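Local coordinates for endopolygalacturonase (Chondrostereum purpureum, PDB 1KCC), which probably hydrolyses the 1,4-alpha-D-galacturonosyl linkages within polygalacturonate chains, at residues I227-T232 and I258-P263. Sequence-based numbering, arbitrary orientation. Where two conformers were deposited one is given.
Sequences IKAQRT and ISQSYP. With GTR (beta-D-galactopyranuronic acid), chain B.
Y262 and K228 run alongside each other toward one carboxylate oxygen of the bound galacturonate: Y262 OH donates to GTR O6B at 2.6 Å and K228 NZ at 2.9 Å. The oxygen meets the rim of the phenol ring, close to the ring plane, while K228 CD rests obliquely against Y262 CE1 at 3.5 Å, the long aliphatic chain suiting it to flank an aromatic ring. With CG wedged between its backbone N and carbonyl carbon (chi1 32°), K228 runs extended to the sugar; D174 forms a salt bridge with its ammonium. A phenylalanine in place of Y262 would probably leave O6B without its hydroxyl donor, with K228 alone of this pair still gripping it.

S259 N donates to I227 O (2.8 Å) and A229 N to S259 O (2.9 Å) in parallel register, which a beta bulge then shifts, so that Y262 N donates to A229 O at 3.1 Å, bent to 137° at the hydrogen, and R231 N donates to Y262 O at 2.9 Å. In the bulge, S259 OG accepts from S261 N in an ST turn, a role its short hydroxyl fits, and is also hydrogen-bonded to D265 O. On the face opposite K228, branched I227 and I258 pack together with F275. Such stacking of successive parallel strands is characteristic of the right-handed beta-helix of family 28, here lining the substrate cleft with R226 and D173.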
ATOM      1  N   ILE A 227      -0.508  12.586  -1.095  1.00  6.36           N
ATOM      2  CA  ILE A 227      -0.525  12.421  -2.561  1.00  6.32           C
ATOM      3  C   ILE A 227       0.772  13.008  -3.039  1.00  6.48           C
ATOM      4  O   ILE A 227       1.010  14.214  -2.868  1.00  8.07           O
ATOM      5  CB  ILE A 227      -1.741  13.091  -3.245  1.00  6.53           C
ATOM      6  CG1 ILE A 227      -3.039  12.643  -2.536  1.00  7.44           C
ATOM      7  CG2 ILE A 227      -1.714  12.767  -4.739  1.00  7.66           C
ATOM      8  CD1 ILE A 227      -4.272  13.300  -3.180  1.00  8.58           C
ATOM      9  N   LYS A 228       1.662  12.151  -3.571  1.00  6.30           N
ATOM     10  CA  LYS A 228       3.006  12.554  -3.957  1.00  6.59           C
ATOM     11  C   LYS A 228       3.212  12.277  -5.417  1.00  6.06           C
ATOM     12  O   LYS A 228       2.962  11.161  -5.897  1.00  7.42           O
ATOM     13  CB  LYS A 228       4.078  11.798  -3.106  1.00  8.09           C
ATOM     14  CG  LYS A 228       3.744  10.392  -2.663  1.00  8.02           C
ATOM     15  CD  LYS A 228       4.981   9.666  -2.015  1.00  8.24           C
ATOM     16  CE  LYS A 228       4.467   8.352  -1.383  1.00  9.07           C
ATOM     17  NZ  LYS A 228       5.615   7.496  -0.963  1.00  8.91           N
ATOM     18  N   ALA A 229       3.681  13.275  -6.151  1.00  6.25           N
ATOM     19  CA  ALA A 229       4.075  13.102  -7.551  1.00  6.10           C
ATOM     20  C   ALA A 229       5.519  13.516  -7.701  1.00  6.10           C
ATOM     21  O   ALA A 229       5.937  14.546  -7.175  1.00  6.56           O
ATOM     22  CB  ALA A 229       3.222  13.913  -8.509  1.00  7.51           C
ATOM     23  N   GLN A 230       6.268  12.701  -8.455  1.00  6.30           N
ATOM     24  CA  GLN A 230       7.610  13.087  -8.792  1.00  7.26           C
ATOM     25  C   GLN A 230       7.610  14.458  -9.470  1.00  6.82           C
ATOM     26  O   GLN A 230       6.845  14.697 -10.419  1.00  7.07           O
ATOM     27  CB  GLN A 230       8.215  12.041  -9.778  1.00  8.34           C
ATOM     28  CG  GLN A 230       8.337  10.713  -9.033  1.00 10.31           C
ATOM     29  CD  GLN A 230       8.598   9.472  -9.828  1.00 15.85           C
ATOM     30  OE1 GLN A 230       9.216   9.640 -10.875  1.00 19.88           O
ATOM     31  NE2 GLN A 230       8.284   8.273  -9.410  1.00 19.83           N
ATOM     32  N   ARG A 231       8.515  15.317  -9.006  1.00  7.38           N
ATOM     33  CA  ARG A 231       8.650  16.651  -9.660  1.00  7.76           C
ATOM     34  C   ARG A 231       8.778  16.535 -11.130  1.00  7.52           C
ATOM     35  O   ARG A 231       8.270  17.391 -11.859  1.00  9.84           O
ATOM     36  CB  ARG A 231       9.865  17.338  -9.031  1.00 10.10           C
ATOM     37  CG  ARG A 231      10.089  18.739  -9.630  1.00 11.02           C
ATOM     38  CD  ARG A 231      11.332  19.392  -9.067  1.00 13.81           C
ATOM     39  NE  ARG A 231      11.167  19.828  -7.709  1.00 13.95           N
ATOM     40  CZ  ARG A 231      11.833  19.341  -6.671  1.00 13.36           C
ATOM     41  NH1 ARG A 231      12.669  18.303  -6.736  1.00 15.74           N
ATOM     42  NH2 ARG A 231      11.660  19.877  -5.443  1.00 14.62           N
ATOM     43  N   THR A 232       9.510  15.514 -11.630  1.00  7.60           N
ATOM     44  CA  THR A 232       9.799  15.405 -13.048  1.00  8.00           C
ATOM     45  C   THR A 232       8.737  14.684 -13.880  1.00  7.94           C
ATOM     46  O   THR A 232       8.917  14.601 -15.095  1.00  9.20           O
ATOM     47  CB  THR A 232      11.159  14.668 -13.227  1.00 10.04           C
ATOM     48  OG1 THR A 232      11.036  13.396 -12.588  1.00 11.43           O
ATOM     49  CG2 THR A 232      12.288  15.461 -12.614  1.00 12.33           C
ATOM     50  N   ILE A 258       0.214  17.015   0.294  1.00  7.45           N
ATOM     51  CA  ILE A 258      -0.171  16.862  -1.113  1.00  7.04           C
ATOM     52  C   ILE A 258       0.902  17.611  -1.856  1.00  6.33           C
ATOM     53  O   ILE A 258       0.961  18.846  -1.715  1.00  7.78           O
ATOM     54  CB  ILE A 258      -1.595  17.384  -1.353  1.00  9.49           C
ATOM     55  CG1 ILE A 258      -2.543  16.479  -0.549  1.00 17.88           C
ATOM     56  CG2 ILE A 258      -1.933  17.444  -2.864  1.00  8.13           C
ATOM     57  CD1 ILE A 258      -3.947  16.684  -0.499  1.00 17.09           C
ATOM     58  N   SER A 259       1.736  16.925  -2.636  1.00  6.42           N
ATOM     59  CA  SER A 259       2.919  17.564  -3.139  1.00  6.60           C
ATOM     60  C   SER A 259       3.342  17.015  -4.499  1.00  6.34           C
ATOM     61  O   SER A 259       3.393  15.812  -4.707  1.00  7.08           O
ATOM     62  CB  SER A 259       4.075  17.328  -2.158  1.00  9.77           C
ATOM     63  OG  SER A 259       5.296  17.817  -2.712  1.00 12.44           O
ATOM     64  N   GLN A 260       3.717  17.957  -5.372  1.00  6.22           N
ATOM     65  CA  GLN A 260       4.270  17.670  -6.681  1.00  6.43           C
ATOM     66  C   GLN A 260       5.758  17.934  -6.745  1.00  6.98           C
ATOM     67  O   GLN A 260       6.365  18.081  -7.813  1.00  7.67           O
ATOM     68  CB  GLN A 260       3.492  18.441  -7.751  1.00  6.91           C
ATOM     69  CG  GLN A 260       2.109  17.834  -7.910  1.00  7.40           C
ATOM     70  CD  GLN A 260       1.134  18.727  -8.660  1.00  6.82           C
ATOM     71  OE1 GLN A 260       1.237  19.968  -8.626  1.00  7.86           O
ATOM     72  NE2 GLN A 260       0.128  18.134  -9.286  1.00  7.37           N
ATOM     73  N   SER A 261       6.405  17.899  -5.564  1.00  8.46           N
ATOM     74  CA  SER A 261       7.873  18.135  -5.464  1.00 10.07           C
ATOM     75  C   SER A 261       8.655  16.874  -5.153  1.00  8.83           C
ATOM     76  O   SER A 261       9.876  16.968  -4.916  1.00 10.46           O
ATOM     77  CB  SER A 261       8.164  19.150  -4.334  1.00 14.31           C
ATOM     78  OG  SER A 261       7.528  20.369  -4.623  1.00 14.88           O
ATOM     79  N   TYR A 262       8.046  15.684  -5.150  1.00  9.27           N
ATOM     80  CA  TYR A 262       8.717  14.456  -4.696  1.00  9.69           C
ATOM     81  C   TYR A 262       9.968  14.223  -5.503  1.00  9.53           C
ATOM     82  O   TYR A 262       9.966  14.381  -6.733  1.00  9.66           O
ATOM     83  CB  TYR A 262       7.719  13.290  -4.850  1.00 10.38           C
ATOM     84  CG  TYR A 262       8.200  12.051  -4.098  1.00 10.52           C
ATOM     85  CD1 TYR A 262       7.882  11.900  -2.727  1.00  9.99           C
ATOM     86  CD2 TYR A 262       8.921  11.090  -4.726  1.00 13.51           C
ATOM     87  CE1 TYR A 262       8.306  10.788  -2.020  1.00 11.37           C
ATOM     88  CE2 TYR A 262       9.366   9.939  -4.020  1.00 13.54           C
ATOM     89  CZ  TYR A 262       9.039   9.829  -2.672  1.00 12.98           C
ATOM     90  OH  TYR A 262       9.464   8.693  -1.990  1.00 14.22           O
ATOM     91  N   PRO A 263      11.044  13.667  -4.935  0.51 10.07           N
ATOM     92  CA  PRO A 263      11.188  13.067  -3.595  0.51  9.74           C
ATOM     93  C   PRO A 263      11.366  14.051  -2.451  0.51 10.28           C
ATOM     94  O   PRO A 263      11.475  13.658  -1.303  0.51 15.73           O
ATOM     95  CB  PRO A 263      12.450  12.205  -3.758  0.51 12.17           C
ATOM     96  CG  PRO A 263      13.287  12.961  -4.717  0.51 13.36           C
ATOM     97  CD  PRO A 263      12.292  13.529  -5.725  0.51 10.87           C
TER
HETATM   98  C1  GTR B1001      11.875   7.120   2.745  1.00 11.38           C
HETATM   99  C2  GTR B1001      12.368   5.996   1.849  1.00 10.80           C
HETATM  100  C3  GTR B1001      12.028   6.273   0.474  1.00 10.12           C
HETATM  101  C4  GTR B1001      10.494   6.468   0.276  1.00 10.35           C
HETATM  102  C5  GTR B1001      10.089   7.563   1.281  1.00 10.77           C
HETATM  103  C6  GTR B1001       8.587   7.766   1.268  1.00 10.62           C
HETATM  104  O1  GTR B1001      12.172   6.868   4.085  1.00 12.35           O
HETATM  105  O2  GTR B1001      13.795   5.866   2.015  1.00 12.10           O
HETATM  106  O3  GTR B1001      12.466   5.133  -0.380  1.00 11.47           O
HETATM  107  O4  GTR B1001       9.808   5.229   0.512  1.00 11.72           O
HETATM  108  O5  GTR B1001      10.460   7.217   2.634  1.00 11.18           O
HETATM  109  O6A GTR B1001       7.854   7.447   2.229  1.00 11.74           O
HETATM  110  O6B GTR B1001       8.152   8.291   0.237  1.00 11.37           O
HETATM  111  O   HOH W   1       4.905  16.691 -10.209  1.00 15.10           O
HETATM  112  O   HOH W   2      11.443  14.041  -9.423  1.00 16.13           O